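Local coordinates for protein ACDH-11, isoform b (Caenorhabditis elegans, PDB 4Y9J) that belongs to the acyl-CoA dehydrogenase family of flavoproteins and binds flavin-adenine dinucleotide in a four-chain assembly, at residues W189-K194 against K221-A226; R328-L333 against T430-L435; L395-P400 against L454-V459. One frame throughout, in Å; residues are numbered along the deposited sequence.

Contact 1 of 3, residues W189-K194 against K221-A226; sequences WMTEKK and KWFSSA. With FAD (flavin-adenine dinucleotide), chain E.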
# COMPACT_ATOMS: atom_id res chain seq x y z
N TRP B 189 -8.47 -28.88 6.13
CA TRP B 189 -7.00 -28.74 5.89
C TRP B 189 -6.38 -30.06 5.37
O TRP B 189 -5.84 -30.87 6.10
CB TRP B 189 -6.25 -28.32 7.15
CG TRP B 189 -6.73 -27.06 7.82
CD1 TRP B 189 -7.53 -26.08 7.32
CD2 TRP B 189 -6.42 -26.66 9.16
NE1 TRP B 189 -7.75 -25.10 8.28
CE2 TRP B 189 -7.09 -25.44 9.41
CE3 TRP B 189 -5.65 -27.23 10.17
CZ2 TRP B 189 -6.99 -24.78 10.59
CZ3 TRP B 189 -5.57 -26.59 11.35
CH2 TRP B 189 -6.24 -25.37 11.56
N MET B 190 -6.44 -30.23 4.06
CA MET B 190 -5.94 -31.39 3.38
C MET B 190 -4.64 -31.21 2.63
O MET B 190 -3.71 -32.09 2.70
CB MET B 190 -6.99 -31.89 2.37
CG MET B 190 -8.12 -32.59 3.07
SD MET B 190 -9.51 -33.09 1.99
CE MET B 190 -8.70 -34.25 0.88
N THR B 191 -4.58 -30.12 1.89
CA THR B 191 -3.54 -29.86 0.93
C THR B 191 -2.22 -29.57 1.60
O THR B 191 -2.15 -28.75 2.53
CB THR B 191 -3.91 -28.78 -0.04
OG1 THR B 191 -5.10 -29.12 -0.73
CG2 THR B 191 -2.76 -28.51 -1.02
N GLU B 192 -1.18 -30.27 1.15
CA GLU B 192 0.17 -30.03 1.66
C GLU B 192 1.13 -29.74 0.49
O GLU B 192 0.76 -29.90 -0.66
CB GLU B 192 0.61 -31.18 2.52
CG GLU B 192 -0.35 -31.43 3.73
CD GLU B 192 0.23 -32.19 4.87
OE1 GLU B 192 1.47 -32.49 4.89
OE2 GLU B 192 -0.57 -32.57 5.78
N LYS B 193 2.40 -29.43 0.78
CA LYS B 193 3.29 -29.02 -0.30
C LYS B 193 3.49 -30.16 -1.36
O LYS B 193 3.56 -29.91 -2.57
CB LYS B 193 4.62 -28.54 0.23
CG LYS B 193 4.53 -27.21 0.98
CD LYS B 193 5.88 -26.78 1.57
CE LYS B 193 6.15 -27.49 2.88
NZ LYS B 193 7.48 -27.24 3.40
N LYS B 194 3.61 -31.35 -0.86
CA LYS B 194 3.85 -32.54 -1.72
C LYS B 194 2.64 -32.97 -2.52
O LYS B 194 2.76 -33.70 -3.50
CB LYS B 194 4.39 -33.66 -0.94
CG LYS B 194 5.89 -33.61 -0.84
CD LYS B 194 6.49 -34.96 -0.41
CE LYS B 194 6.16 -35.98 -1.48
NZ LYS B 194 6.72 -37.34 -1.19
N LYS B 221 0.37 -27.25 6.71
CA LYS B 221 -0.80 -27.19 5.84
C LYS B 221 -0.57 -26.07 4.83
O LYS B 221 -0.40 -24.91 5.17
CB LYS B 221 -2.04 -27.00 6.68
CG LYS B 221 -2.26 -28.14 7.63
CD LYS B 221 -2.46 -29.49 6.90
CE LYS B 221 -2.56 -30.64 7.87
NZ LYS B 221 -3.00 -31.87 7.15
N TRP B 222 -0.55 -26.43 3.57
CA TRP B 222 -0.06 -25.55 2.50
C TRP B 222 -1.09 -24.57 2.01
O TRP B 222 -0.70 -23.52 1.52
CB TRP B 222 0.48 -26.43 1.36
CG TRP B 222 1.03 -25.80 0.14
CD1 TRP B 222 0.75 -26.22 -1.15
CD2 TRP B 222 2.08 -24.85 0.03
NE1 TRP B 222 1.47 -25.49 -2.05
CE2 TRP B 222 2.32 -24.66 -1.36
CE3 TRP B 222 2.88 -24.15 0.96
CZ2 TRP B 222 3.29 -23.76 -1.82
CZ3 TRP B 222 3.82 -23.24 0.49
CH2 TRP B 222 4.01 -23.05 -0.89
N PHE B 223 -2.38 -24.95 2.04
CA PHE B 223 -3.49 -24.05 1.76
C PHE B 223 -4.52 -24.29 2.85
O PHE B 223 -5.07 -25.41 2.91
CB PHE B 223 -4.24 -24.28 0.43
CG PHE B 223 -3.49 -23.82 -0.81
CD1 PHE B 223 -2.36 -24.49 -1.26
CD2 PHE B 223 -3.86 -22.65 -1.47
CE1 PHE B 223 -1.66 -24.01 -2.41
CE2 PHE B 223 -3.16 -22.19 -2.59
CZ PHE B 223 -2.07 -22.88 -3.03
N SER B 224 -4.80 -23.25 3.64
CA SER B 224 -5.87 -23.34 4.69
C SER B 224 -6.73 -22.10 4.62
O SER B 224 -6.36 -21.04 5.14
CB SER B 224 -5.19 -23.41 6.07
OG SER B 224 -4.49 -24.59 6.20
N SER B 225 -7.83 -22.21 3.91
CA SER B 225 -8.77 -21.14 3.75
C SER B 225 -9.69 -20.93 4.95
O SER B 225 -9.99 -21.85 5.68
CB SER B 225 -9.59 -21.37 2.48
OG SER B 225 -8.80 -21.21 1.33
N ALA B 226 -10.09 -19.67 5.16
CA ALA B 226 -10.99 -19.26 6.25
C ALA B 226 -10.39 -19.61 7.58
O ALA B 226 -11.02 -20.26 8.44
CB ALA B 226 -12.37 -19.88 6.09
PA FAD E . -1.47 -30.73 -8.25
O1A FAD E . -2.19 -32.05 -7.97
O2A FAD E . 0.03 -30.65 -7.95
O5B FAD E . -1.53 -30.41 -9.83
C5B FAD E . -2.79 -30.33 -10.47
C4B FAD E . -2.60 -30.77 -11.90
O4B FAD E . -2.10 -32.12 -11.81
C3B FAD E . -3.84 -30.75 -12.72
O3B FAD E . -3.55 -30.75 -14.17
C2B FAD E . -4.34 -32.15 -12.43
O2B FAD E . -5.29 -32.59 -13.41
C1B FAD E . -3.02 -32.95 -12.49
N9A FAD E . -3.16 -34.28 -11.87
C8A FAD E . -3.15 -34.57 -10.53
N7A FAD E . -3.37 -35.91 -10.35
C5A FAD E . -3.47 -36.49 -11.59
C6A FAD E . -3.68 -37.85 -12.10
N6A FAD E . -3.80 -38.89 -11.23
N1A FAD E . -3.73 -37.99 -13.45
C2A FAD E . -3.64 -36.96 -14.29
N3A FAD E . -3.43 -35.70 -13.90
C4A FAD E . -3.34 -35.42 -12.58
N1 FAD E . -6.85 -27.07 0.12
C2 FAD E . -7.22 -27.34 1.41
O2 FAD E . -7.05 -28.52 1.82
N3 FAD E . -7.83 -26.51 2.18
C4 FAD E . -8.11 -25.26 1.89
O4 FAD E . -8.65 -24.52 2.68
C4X FAD E . -7.71 -24.85 0.50
N5 FAD E . -7.86 -23.49 0.16
C5X FAD E . -7.43 -23.23 -1.17
C6 FAD E . -7.63 -21.87 -1.58
C7 FAD E . -7.25 -21.52 -2.92
C7M FAD E . -7.52 -20.09 -3.29
C8 FAD E . -6.62 -22.52 -3.75
C8M FAD E . -6.19 -22.13 -5.18
C9 FAD E . -6.43 -23.84 -3.36
C9A FAD E . -6.80 -24.22 -2.04
N10 FAD E . -6.58 -25.50 -1.62
C10 FAD E . -7.01 -25.82 -0.31
C1' FAD E . -5.88 -26.45 -2.42
C2' FAD E . -6.59 -27.16 -3.57
O2' FAD E . -7.45 -28.19 -3.12
C3' FAD E . -5.53 -27.75 -4.49
O3' FAD E . -4.88 -26.63 -5.04
C4' FAD E . -6.14 -28.64 -5.56
O4' FAD E . -6.79 -29.78 -4.98
C5' FAD E . -5.09 -29.07 -6.58
O5' FAD E . -3.99 -29.81 -5.90
P FAD E . -2.46 -29.18 -6.05
O1P FAD E . -2.54 -27.73 -5.79
O2P FAD E . -1.54 -30.08 -5.25
O3P FAD E . -2.16 -29.43 -7.64
O HOH W 1 -9.52 -22.89 8.36
O HOH W 2 -4.35 -27.73 4.25

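Contact 2 of 3, residues R328-L333 against T430-L435; sequences RRIISL and TGLPTL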
# COMPACT_ATOMS: atom_id res chain seq x y z
N ARG B 328 -24.42 -16.89 -14.09
CA ARG B 328 -25.69 -16.16 -14.07
C ARG B 328 -25.46 -14.68 -13.78
O ARG B 328 -26.13 -13.82 -14.40
CB ARG B 328 -26.63 -16.76 -13.04
CG ARG B 328 -27.90 -15.93 -12.71
CD ARG B 328 -28.79 -15.67 -13.89
NE ARG B 328 -29.22 -16.94 -14.49
CZ ARG B 328 -29.34 -17.20 -15.78
NH1 ARG B 328 -29.04 -16.27 -16.69
NH2 ARG B 328 -29.78 -18.42 -16.18
N ARG B 329 -24.58 -14.35 -12.84
CA ARG B 329 -24.37 -12.95 -12.50
C ARG B 329 -23.88 -12.12 -13.75
O ARG B 329 -24.42 -11.07 -14.05
CB ARG B 329 -23.42 -12.80 -11.30
CG ARG B 329 -23.07 -11.37 -10.94
CD ARG B 329 -24.31 -10.57 -10.59
NE ARG B 329 -25.01 -11.07 -9.37
CZ ARG B 329 -24.72 -10.70 -8.12
NH1 ARG B 329 -23.68 -9.91 -7.87
NH2 ARG B 329 -25.42 -11.20 -7.11
N ILE B 330 -22.90 -12.63 -14.45
CA ILE B 330 -22.37 -11.93 -15.59
C ILE B 330 -23.41 -11.79 -16.66
O ILE B 330 -23.50 -10.74 -17.25
CB ILE B 330 -21.00 -12.46 -16.05
CG1 ILE B 330 -20.26 -11.41 -16.90
CG2 ILE B 330 -21.16 -13.71 -16.88
CD1 ILE B 330 -19.92 -10.15 -16.13
N ILE B 331 -24.25 -12.79 -16.88
CA ILE B 331 -25.25 -12.70 -17.89
C ILE B 331 -26.33 -11.69 -17.45
O ILE B 331 -26.82 -10.92 -18.24
CB ILE B 331 -25.90 -14.10 -18.14
CG1 ILE B 331 -24.90 -15.10 -18.73
CG2 ILE B 331 -27.16 -14.00 -19.00
CD1 ILE B 331 -25.51 -16.51 -18.82
N SER B 332 -26.74 -11.73 -16.19
CA SER B 332 -27.68 -10.74 -15.68
C SER B 332 -27.17 -9.31 -15.85
O SER B 332 -27.93 -8.39 -16.22
CB SER B 332 -28.01 -11.01 -14.17
OG SER B 332 -29.00 -10.12 -13.71
N LEU B 333 -25.91 -9.09 -15.48
CA LEU B 333 -25.36 -7.77 -15.61
C LEU B 333 -25.16 -7.35 -17.06
O LEU B 333 -25.55 -6.23 -17.44
CB LEU B 333 -24.07 -7.68 -14.87
CG LEU B 333 -24.21 -7.77 -13.34
CD1 LEU B 333 -22.84 -7.89 -12.71
CD2 LEU B 333 -25.03 -6.63 -12.74
N THR B 430 -15.15 -1.26 -11.60
CA THR B 430 -16.51 -1.68 -11.91
C THR B 430 -17.08 -2.87 -11.10
O THR B 430 -18.33 -3.07 -11.06
CB THR B 430 -16.69 -2.07 -13.35
OG1 THR B 430 -16.03 -3.31 -13.65
CG2 THR B 430 -16.32 -0.96 -14.27
N GLY B 431 -16.22 -3.63 -10.44
CA GLY B 431 -16.59 -4.89 -9.82
C GLY B 431 -16.68 -6.08 -10.76
O GLY B 431 -16.82 -7.22 -10.29
N LEU B 432 -16.61 -5.86 -12.10
CA LEU B 432 -16.79 -6.97 -13.01
C LEU B 432 -15.67 -7.96 -13.08
O LEU B 432 -15.87 -9.17 -13.11
CB LEU B 432 -17.12 -6.44 -14.41
CG LEU B 432 -18.39 -5.58 -14.44
CD1 LEU B 432 -18.55 -4.76 -15.70
CD2 LEU B 432 -19.64 -6.44 -14.22
N PRO B 433 -14.38 -7.48 -13.14
CA PRO B 433 -13.30 -8.43 -13.13
C PRO B 433 -13.22 -9.34 -11.96
O PRO B 433 -12.75 -10.47 -12.12
CB PRO B 433 -12.00 -7.56 -13.17
CG PRO B 433 -12.48 -6.36 -13.85
CD PRO B 433 -13.90 -6.11 -13.32
N THR B 434 -13.72 -8.91 -10.82
CA THR B 434 -13.79 -9.81 -9.68
C THR B 434 -14.50 -11.14 -10.03
O THR B 434 -14.09 -12.18 -9.57
CB THR B 434 -14.52 -9.16 -8.51
OG1 THR B 434 -13.85 -7.94 -8.16
CG2 THR B 434 -14.55 -10.08 -7.37
N LEU B 435 -15.58 -11.04 -10.78
CA LEU B 435 -16.34 -12.20 -11.19
C LEU B 435 -15.47 -13.16 -11.95
O LEU B 435 -15.57 -14.38 -11.72
CB LEU B 435 -17.56 -11.81 -12.05
CG LEU B 435 -18.58 -10.92 -11.33
CD1 LEU B 435 -19.56 -10.43 -12.36
CD2 LEU B 435 -19.27 -11.72 -10.24

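Contact 3 of 3, residues L395-P400 against L454-V459; sequences LRLITP and LDVLRV. With UCC (S-{(3S,5R,9R)-1-[(2R,3S,4R,5R)-5-(6-amino-9H-purin-9-yl)-4-hydroxy-3-(phosphonooxy)tetrahydrofuran-2-yl]-3,5,9-trihydroxy-8,8-dimethyl-3,5-dioxido-10,14-dioxo-2,4,6-trioxa-11,15-diaza-3lambda~5~,5lambda~5~-diphosphaheptadecan-17-yl} undecanethioate), chain F.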
# COMPACT_ATOMS: atom_id res chain seq x y z
N LEU B 395 -26.67 -39.91 -7.33
CA LEU B 395 -26.07 -38.91 -6.42
C LEU B 395 -24.57 -39.03 -6.42
O LEU B 395 -23.87 -38.03 -6.50
CB LEU B 395 -26.56 -39.08 -4.98
CG LEU B 395 -26.02 -38.16 -3.89
CD1 LEU B 395 -26.08 -36.66 -4.22
CD2 LEU B 395 -26.73 -38.48 -2.58
N ARG B 396 -24.06 -40.24 -6.38
CA ARG B 396 -22.60 -40.43 -6.31
C ARG B 396 -21.91 -40.02 -7.59
O ARG B 396 -20.80 -39.43 -7.56
CB ARG B 396 -22.27 -41.89 -5.96
CG ARG B 396 -20.76 -42.16 -5.92
CD ARG B 396 -20.00 -41.48 -4.79
NE ARG B 396 -18.56 -41.74 -4.84
CZ ARG B 396 -17.65 -40.94 -5.42
NH1 ARG B 396 -17.97 -39.76 -5.97
NH2 ARG B 396 -16.37 -41.33 -5.42
N LEU B 397 -22.59 -40.28 -8.71
CA LEU B 397 -22.09 -39.95 -10.05
C LEU B 397 -22.18 -38.44 -10.36
O LEU B 397 -21.22 -37.84 -10.88
CB LEU B 397 -22.89 -40.70 -11.11
CG LEU B 397 -22.53 -40.31 -12.53
CD1 LEU B 397 -21.07 -40.68 -12.78
CD2 LEU B 397 -23.47 -40.96 -13.53
N ILE B 398 -23.33 -37.85 -10.07
CA ILE B 398 -23.59 -36.45 -10.43
C ILE B 398 -22.69 -35.42 -9.74
O ILE B 398 -22.40 -34.40 -10.31
CB ILE B 398 -25.08 -36.09 -10.29
CG1 ILE B 398 -25.41 -34.89 -11.17
CG2 ILE B 398 -25.44 -35.79 -8.86
CD1 ILE B 398 -26.88 -34.58 -11.19
N THR B 399 -22.24 -35.69 -8.53
CA THR B 399 -21.55 -34.74 -7.75
C THR B 399 -20.24 -34.33 -8.44
O THR B 399 -20.02 -33.12 -8.70
CB THR B 399 -21.36 -35.28 -6.32
OG1 THR B 399 -22.62 -35.27 -5.70
CG2 THR B 399 -20.51 -34.36 -5.55
N PRO B 400 -19.40 -35.32 -8.83
CA PRO B 400 -18.17 -34.87 -9.52
C PRO B 400 -18.40 -34.36 -10.94
O PRO B 400 -17.68 -33.44 -11.38
CB PRO B 400 -17.31 -36.14 -9.54
CG PRO B 400 -18.31 -37.30 -9.45
CD PRO B 400 -19.33 -36.76 -8.49
N LEU B 454 -11.32 -38.39 -13.06
CA LEU B 454 -10.86 -39.65 -12.55
C LEU B 454 -11.77 -40.20 -11.44
O LEU B 454 -11.92 -41.43 -11.34
CB LEU B 454 -9.45 -39.51 -12.04
CG LEU B 454 -8.44 -39.30 -13.15
CD1 LEU B 454 -7.09 -39.13 -12.54
CD2 LEU B 454 -8.38 -40.47 -14.08
N ASP B 455 -12.41 -39.33 -10.66
CA ASP B 455 -13.38 -39.74 -9.64
C ASP B 455 -14.59 -40.29 -10.32
O ASP B 455 -15.18 -41.28 -9.85
CB ASP B 455 -13.78 -38.60 -8.71
CG ASP B 455 -14.73 -39.05 -7.57
OD1 ASP B 455 -14.37 -40.02 -6.85
OD2 ASP B 455 -15.84 -38.47 -7.37
N VAL B 456 -14.98 -39.70 -11.45
CA VAL B 456 -16.07 -40.30 -12.19
C VAL B 456 -15.74 -41.77 -12.54
O VAL B 456 -16.62 -42.70 -12.48
CB VAL B 456 -16.39 -39.47 -13.45
CG1 VAL B 456 -17.39 -40.22 -14.31
CG2 VAL B 456 -16.96 -38.12 -13.09
N LEU B 457 -14.49 -41.99 -12.95
CA LEU B 457 -14.03 -43.35 -13.23
C LEU B 457 -13.97 -44.24 -11.95
O LEU B 457 -14.32 -45.41 -11.99
CB LEU B 457 -12.68 -43.34 -13.94
CG LEU B 457 -12.68 -42.69 -15.33
CD1 LEU B 457 -11.33 -42.99 -15.94
CD2 LEU B 457 -13.81 -43.19 -16.26
N ARG B 458 -13.54 -43.69 -10.82
CA ARG B 458 -13.65 -44.45 -9.58
C ARG B 458 -15.12 -44.86 -9.33
O ARG B 458 -15.40 -46.00 -8.85
CB ARG B 458 -13.10 -43.61 -8.43
CG ARG B 458 -13.34 -44.18 -7.02
CD ARG B 458 -13.15 -43.06 -5.99
NE ARG B 458 -11.74 -42.78 -5.78
CZ ARG B 458 -11.09 -41.65 -6.09
NH1 ARG B 458 -11.70 -40.57 -6.60
NH2 ARG B 458 -9.78 -41.60 -5.85
N VAL B 459 -16.06 -43.96 -9.63
CA VAL B 459 -17.50 -44.28 -9.50
C VAL B 459 -17.88 -45.52 -10.28
O VAL B 459 -18.59 -46.42 -9.75
CB VAL B 459 -18.43 -43.08 -9.79
CG1 VAL B 459 -19.89 -43.52 -9.61
CG2 VAL B 459 -18.15 -41.99 -8.78
OA1 UCC F . -9.69 -27.16 -1.95
CA1 UCC F . -10.14 -27.19 -0.74
CA2 UCC F . -10.91 -26.10 0.01
CA3 UCC F . -11.55 -24.98 -0.75
CA4 UCC F . -12.97 -24.63 -0.19
CA5 UCC F . -14.04 -25.02 -1.22
CA6 UCC F . -15.09 -23.97 -1.34
CA7 UCC F . -16.15 -24.35 -2.36
CA8 UCC F . -17.08 -23.24 -2.09
CA9 UCC F . -17.66 -22.49 -3.15
C10 UCC F . -17.24 -21.09 -3.19
C11 UCC F . -16.53 -21.03 -4.54
S UCC F . -9.94 -28.44 0.35
CP1 UCC F . -8.95 -29.76 -0.45
CP2 UCC F . -9.58 -30.38 -1.66
NP1 UCC F . -8.89 -31.62 -2.09
CP3 UCC F . -9.52 -32.41 -2.95
OP1 UCC F . -10.58 -32.12 -3.51
CP4 UCC F . -8.91 -33.77 -3.20
CP5 UCC F . -8.75 -33.99 -4.71
NP2 UCC F . -8.34 -35.39 -4.81
CP6 UCC F . -9.18 -36.42 -4.80
OP2 UCC F . -10.40 -36.30 -4.83
CP8 UCC F . -8.52 -37.78 -4.90
OP3 UCC F . -9.24 -38.59 -5.87
CPB UCC F . -8.57 -38.64 -3.66
CP7 UCC F . -9.88 -38.74 -2.87
CP9 UCC F . -7.92 -37.65 -2.60
CPA UCC F . -7.44 -39.68 -3.56
O7 UCC F . -7.55 -40.41 -2.31
P2 UCC F . -6.86 -41.87 -2.15
O21 UCC F . -7.07 -42.39 -0.74
O22 UCC F . -5.50 -41.77 -2.85
O6 UCC F . -7.78 -42.70 -3.21
P1 UCC F . -8.75 -43.93 -2.94
O11 UCC F . -8.03 -45.14 -2.35
O12 UCC F . -9.47 -44.07 -4.24
O5' UCC F . -9.76 -43.25 -1.80
C5' UCC F . -9.86 -43.82 -0.47
C4' UCC F . -11.32 -44.13 -0.09
C3' UCC F . -11.95 -45.14 -1.04
O3' UCC F . -12.87 -45.84 -0.26
P3 UCC F . -12.72 -47.39 0.04
O33 UCC F . -13.87 -47.64 0.99
O32 UCC F . -11.43 -47.50 0.81
O31 UCC F . -12.78 -48.05 -1.36
C2' UCC F . -12.70 -44.32 -2.08
O2' UCC F . -13.89 -44.92 -2.59
O4' UCC F . -12.11 -42.93 -0.19
C1' UCC F . -13.11 -43.15 -1.18
N9 UCC F . -13.43 -41.89 -1.87
C4 UCC F . -14.67 -41.43 -1.97
N3 UCC F . -15.88 -41.82 -1.50
C8 UCC F . -12.56 -41.09 -2.54
N7 UCC F . -13.24 -40.05 -3.06
C5 UCC F . -14.55 -40.19 -2.73
C6 UCC F . -15.80 -39.41 -2.92
N6 UCC F . -15.75 -38.25 -3.62
N1 UCC F . -16.97 -39.94 -2.44
C2 UCC F . -16.99 -41.10 -1.76

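Contact 1 of 3, residues W189-K194 against K221-A226
Backbone and side chains join in a buried contact between the loop after strand 186-189 and strand 214-225, where Trp222 N donates to Thr191 O at 3.0 Å with an N-H...O angle of 157°. A water donates to both Thr191 O and Phe223 O, adding a second link close by. On the side of Lys221, the ammonium NZ forms a salt bridge to Glu192 OE2 at 2.9 Å, meeting the carboxylate on its anti side, and also donates to Trp189 O from above the carbonyl plane. Lys221 NZ is also hydrogen-bonded to Thr234 OG1 and Leu235 O, while Thr205 and Asp204 bond the Glu192 carboxylate. Both segments belong to the mainly beta middle domain of the acyl-CoA dehydrogenase fold, and together they grip the flavin-adenine dinucleotide. Met190 N and Thr191 N both donate to flavin O2, and Thr191 OG1 reaches N1 at 2.8 Å; from the strand, Ser225 gives its N to O4 and its OG to N5, the latter at 2.7 Å. Two indole faces are covered across the contact. Lys193 CG lies 3.8 Å from the centroid of the Trp222 six-membered ring in a CH-pi contact, and Ser224 CB sits 4.0 Å from that of the Trp189 five-membered ring. Trp222 CG stands anti to the backbone N (chi1 180°), which sets one indole face against the lysine chain, the two side chains crossing at about a right angle.

Contact 2 of 3, residues R328-L333 against T430-L435
Leu435 meets Arg329, Ile330 and Leu333 in an apolar helix-helix contact inside the alpha-helical C-terminal domain of the acyl-CoA dehydrogenase fold. It joins the long helix 304-338 to the first turn of the short helix 432-439. The packing is of methyl groups. Ile330 CD1 lies 3.8 Å from Leu435 CD1, and Leu333 CD1 stands at the same separation, 3.8 Å, from Leu432 CD2; the diagonal pairs, Ile330 CD1 to Leu432 CD2 and Leu333 CD1 to Leu435 CD1, are longer, both 4.2 Å. Four branch ends thus form one cluster, which agrees with the modest 191 Å² buried and the 7.5 Å between the nearest CA atoms, those of Ile330 and Leu435. Ile330 CB does not point at the other helix, but CG1 is anti to the backbone N (chi1 -160°) and the turn at chi2 (64°) brings CD1 to the leucines.

Arg329 contributes its aliphatic part: CG lies 3.9 Å from Leu435 CD2, the two side chains crossing at about a right angle. Its chain then bends at chi2 and chi3, and the guanidinium is held by a salt bridge to Glu66 and a hydrogen bond to Ser138. Ile418 and Val414 of helix 389-419 also touch Ile330 and Leu435 respectively.

Within segment 430-435 a side-chain hydrogen bond marks the entry to helix 432-439. Gly431 has a positive phi of 80°, where a CB would jam against the carbonyl O of Thr430, and across it an ST turn closes, with Leu432 N donating to Thr430 OG1 at 3.0 Å.

Contact 3 of 3, residues L395-P400 against L454-V459
Arg396 grips Asp455 end-on through a two-bond salt bridge: NH1 donates to OD2 at 2.9 Å and NH2 to OD1 at 2.8 Å. Both N-H...O angles are 167°, both oxygens are met on their syn sides, and the guanidinium and carboxylate planes lie only 25° apart, so the pair is nearly flat. Arg458, one turn on from Asp455 in the same helix, donates NH1 to the anti side of OD1 at 2.7 Å. OD1 therefore takes two donors and couples both arginines into one network, and the shared carboxylate probably offsets their like charges.

The bound UCC meets this network in two ways. Its N1 lies 3.2 Å from Arg396 CZ, over the centre of the guanidinium face, which places the adenine ring against a group whose rotation the aspartate fixes. Arg458 meets phosphate oxygen O12 in the plane of its guanidinium, the bend at chi3 bringing NE and NH2 to it; NH1 and NH2 also donate to OP3, and the adenine atom C8 lies over one face, toward the rim.

Around the charged groups the packing is mainly apolar. Val459 CG2 covers the opposite face of the Arg396 guanidinium, 3.6 Å from CZ. Farther in, Leu397 CD1 touches Val456 CG1 at 4.0 Å, and Pro400 CG rests against Val456 CG2, also at 4.0 Å, as well as bordering Asp455 OD2. Ile531 of helix 524-545 touches Leu397, and Val401 and Leu404, farther along helix 389-419, touch Val456.

The axes of segments 395-400 and 454-459 run antiparallel (171°) and 9.2 Å apart, an antiparallel helix pair of the acyl-CoA dehydrogenase C-terminal domain whose arginines and aspartate line the adenine and phosphate end of the UCC pocket.

All three contacts are largely buried, but their chemistry follows their place. Contact 1, in the beta middle domain, mixes backbone bonds, a salt bridge and indole packing around the flavin; contact 3, between helices, concentrates its charges on one side at UCC and its aliphatic groups on the other. Contact 2 is purely apolar across its interface, and the side chains of Leu432 and Leu435 remain about 10 Å from flavin-adenine dinucleotide and about 11 Å from UCC respectively. Contacts 2 and 3 belong to the same helical domain, lie on opposite sides of the chain's centre, and alternate their segments along the sequence; helix 389-419 supplies one partner of contact 3 and also backs contact 2.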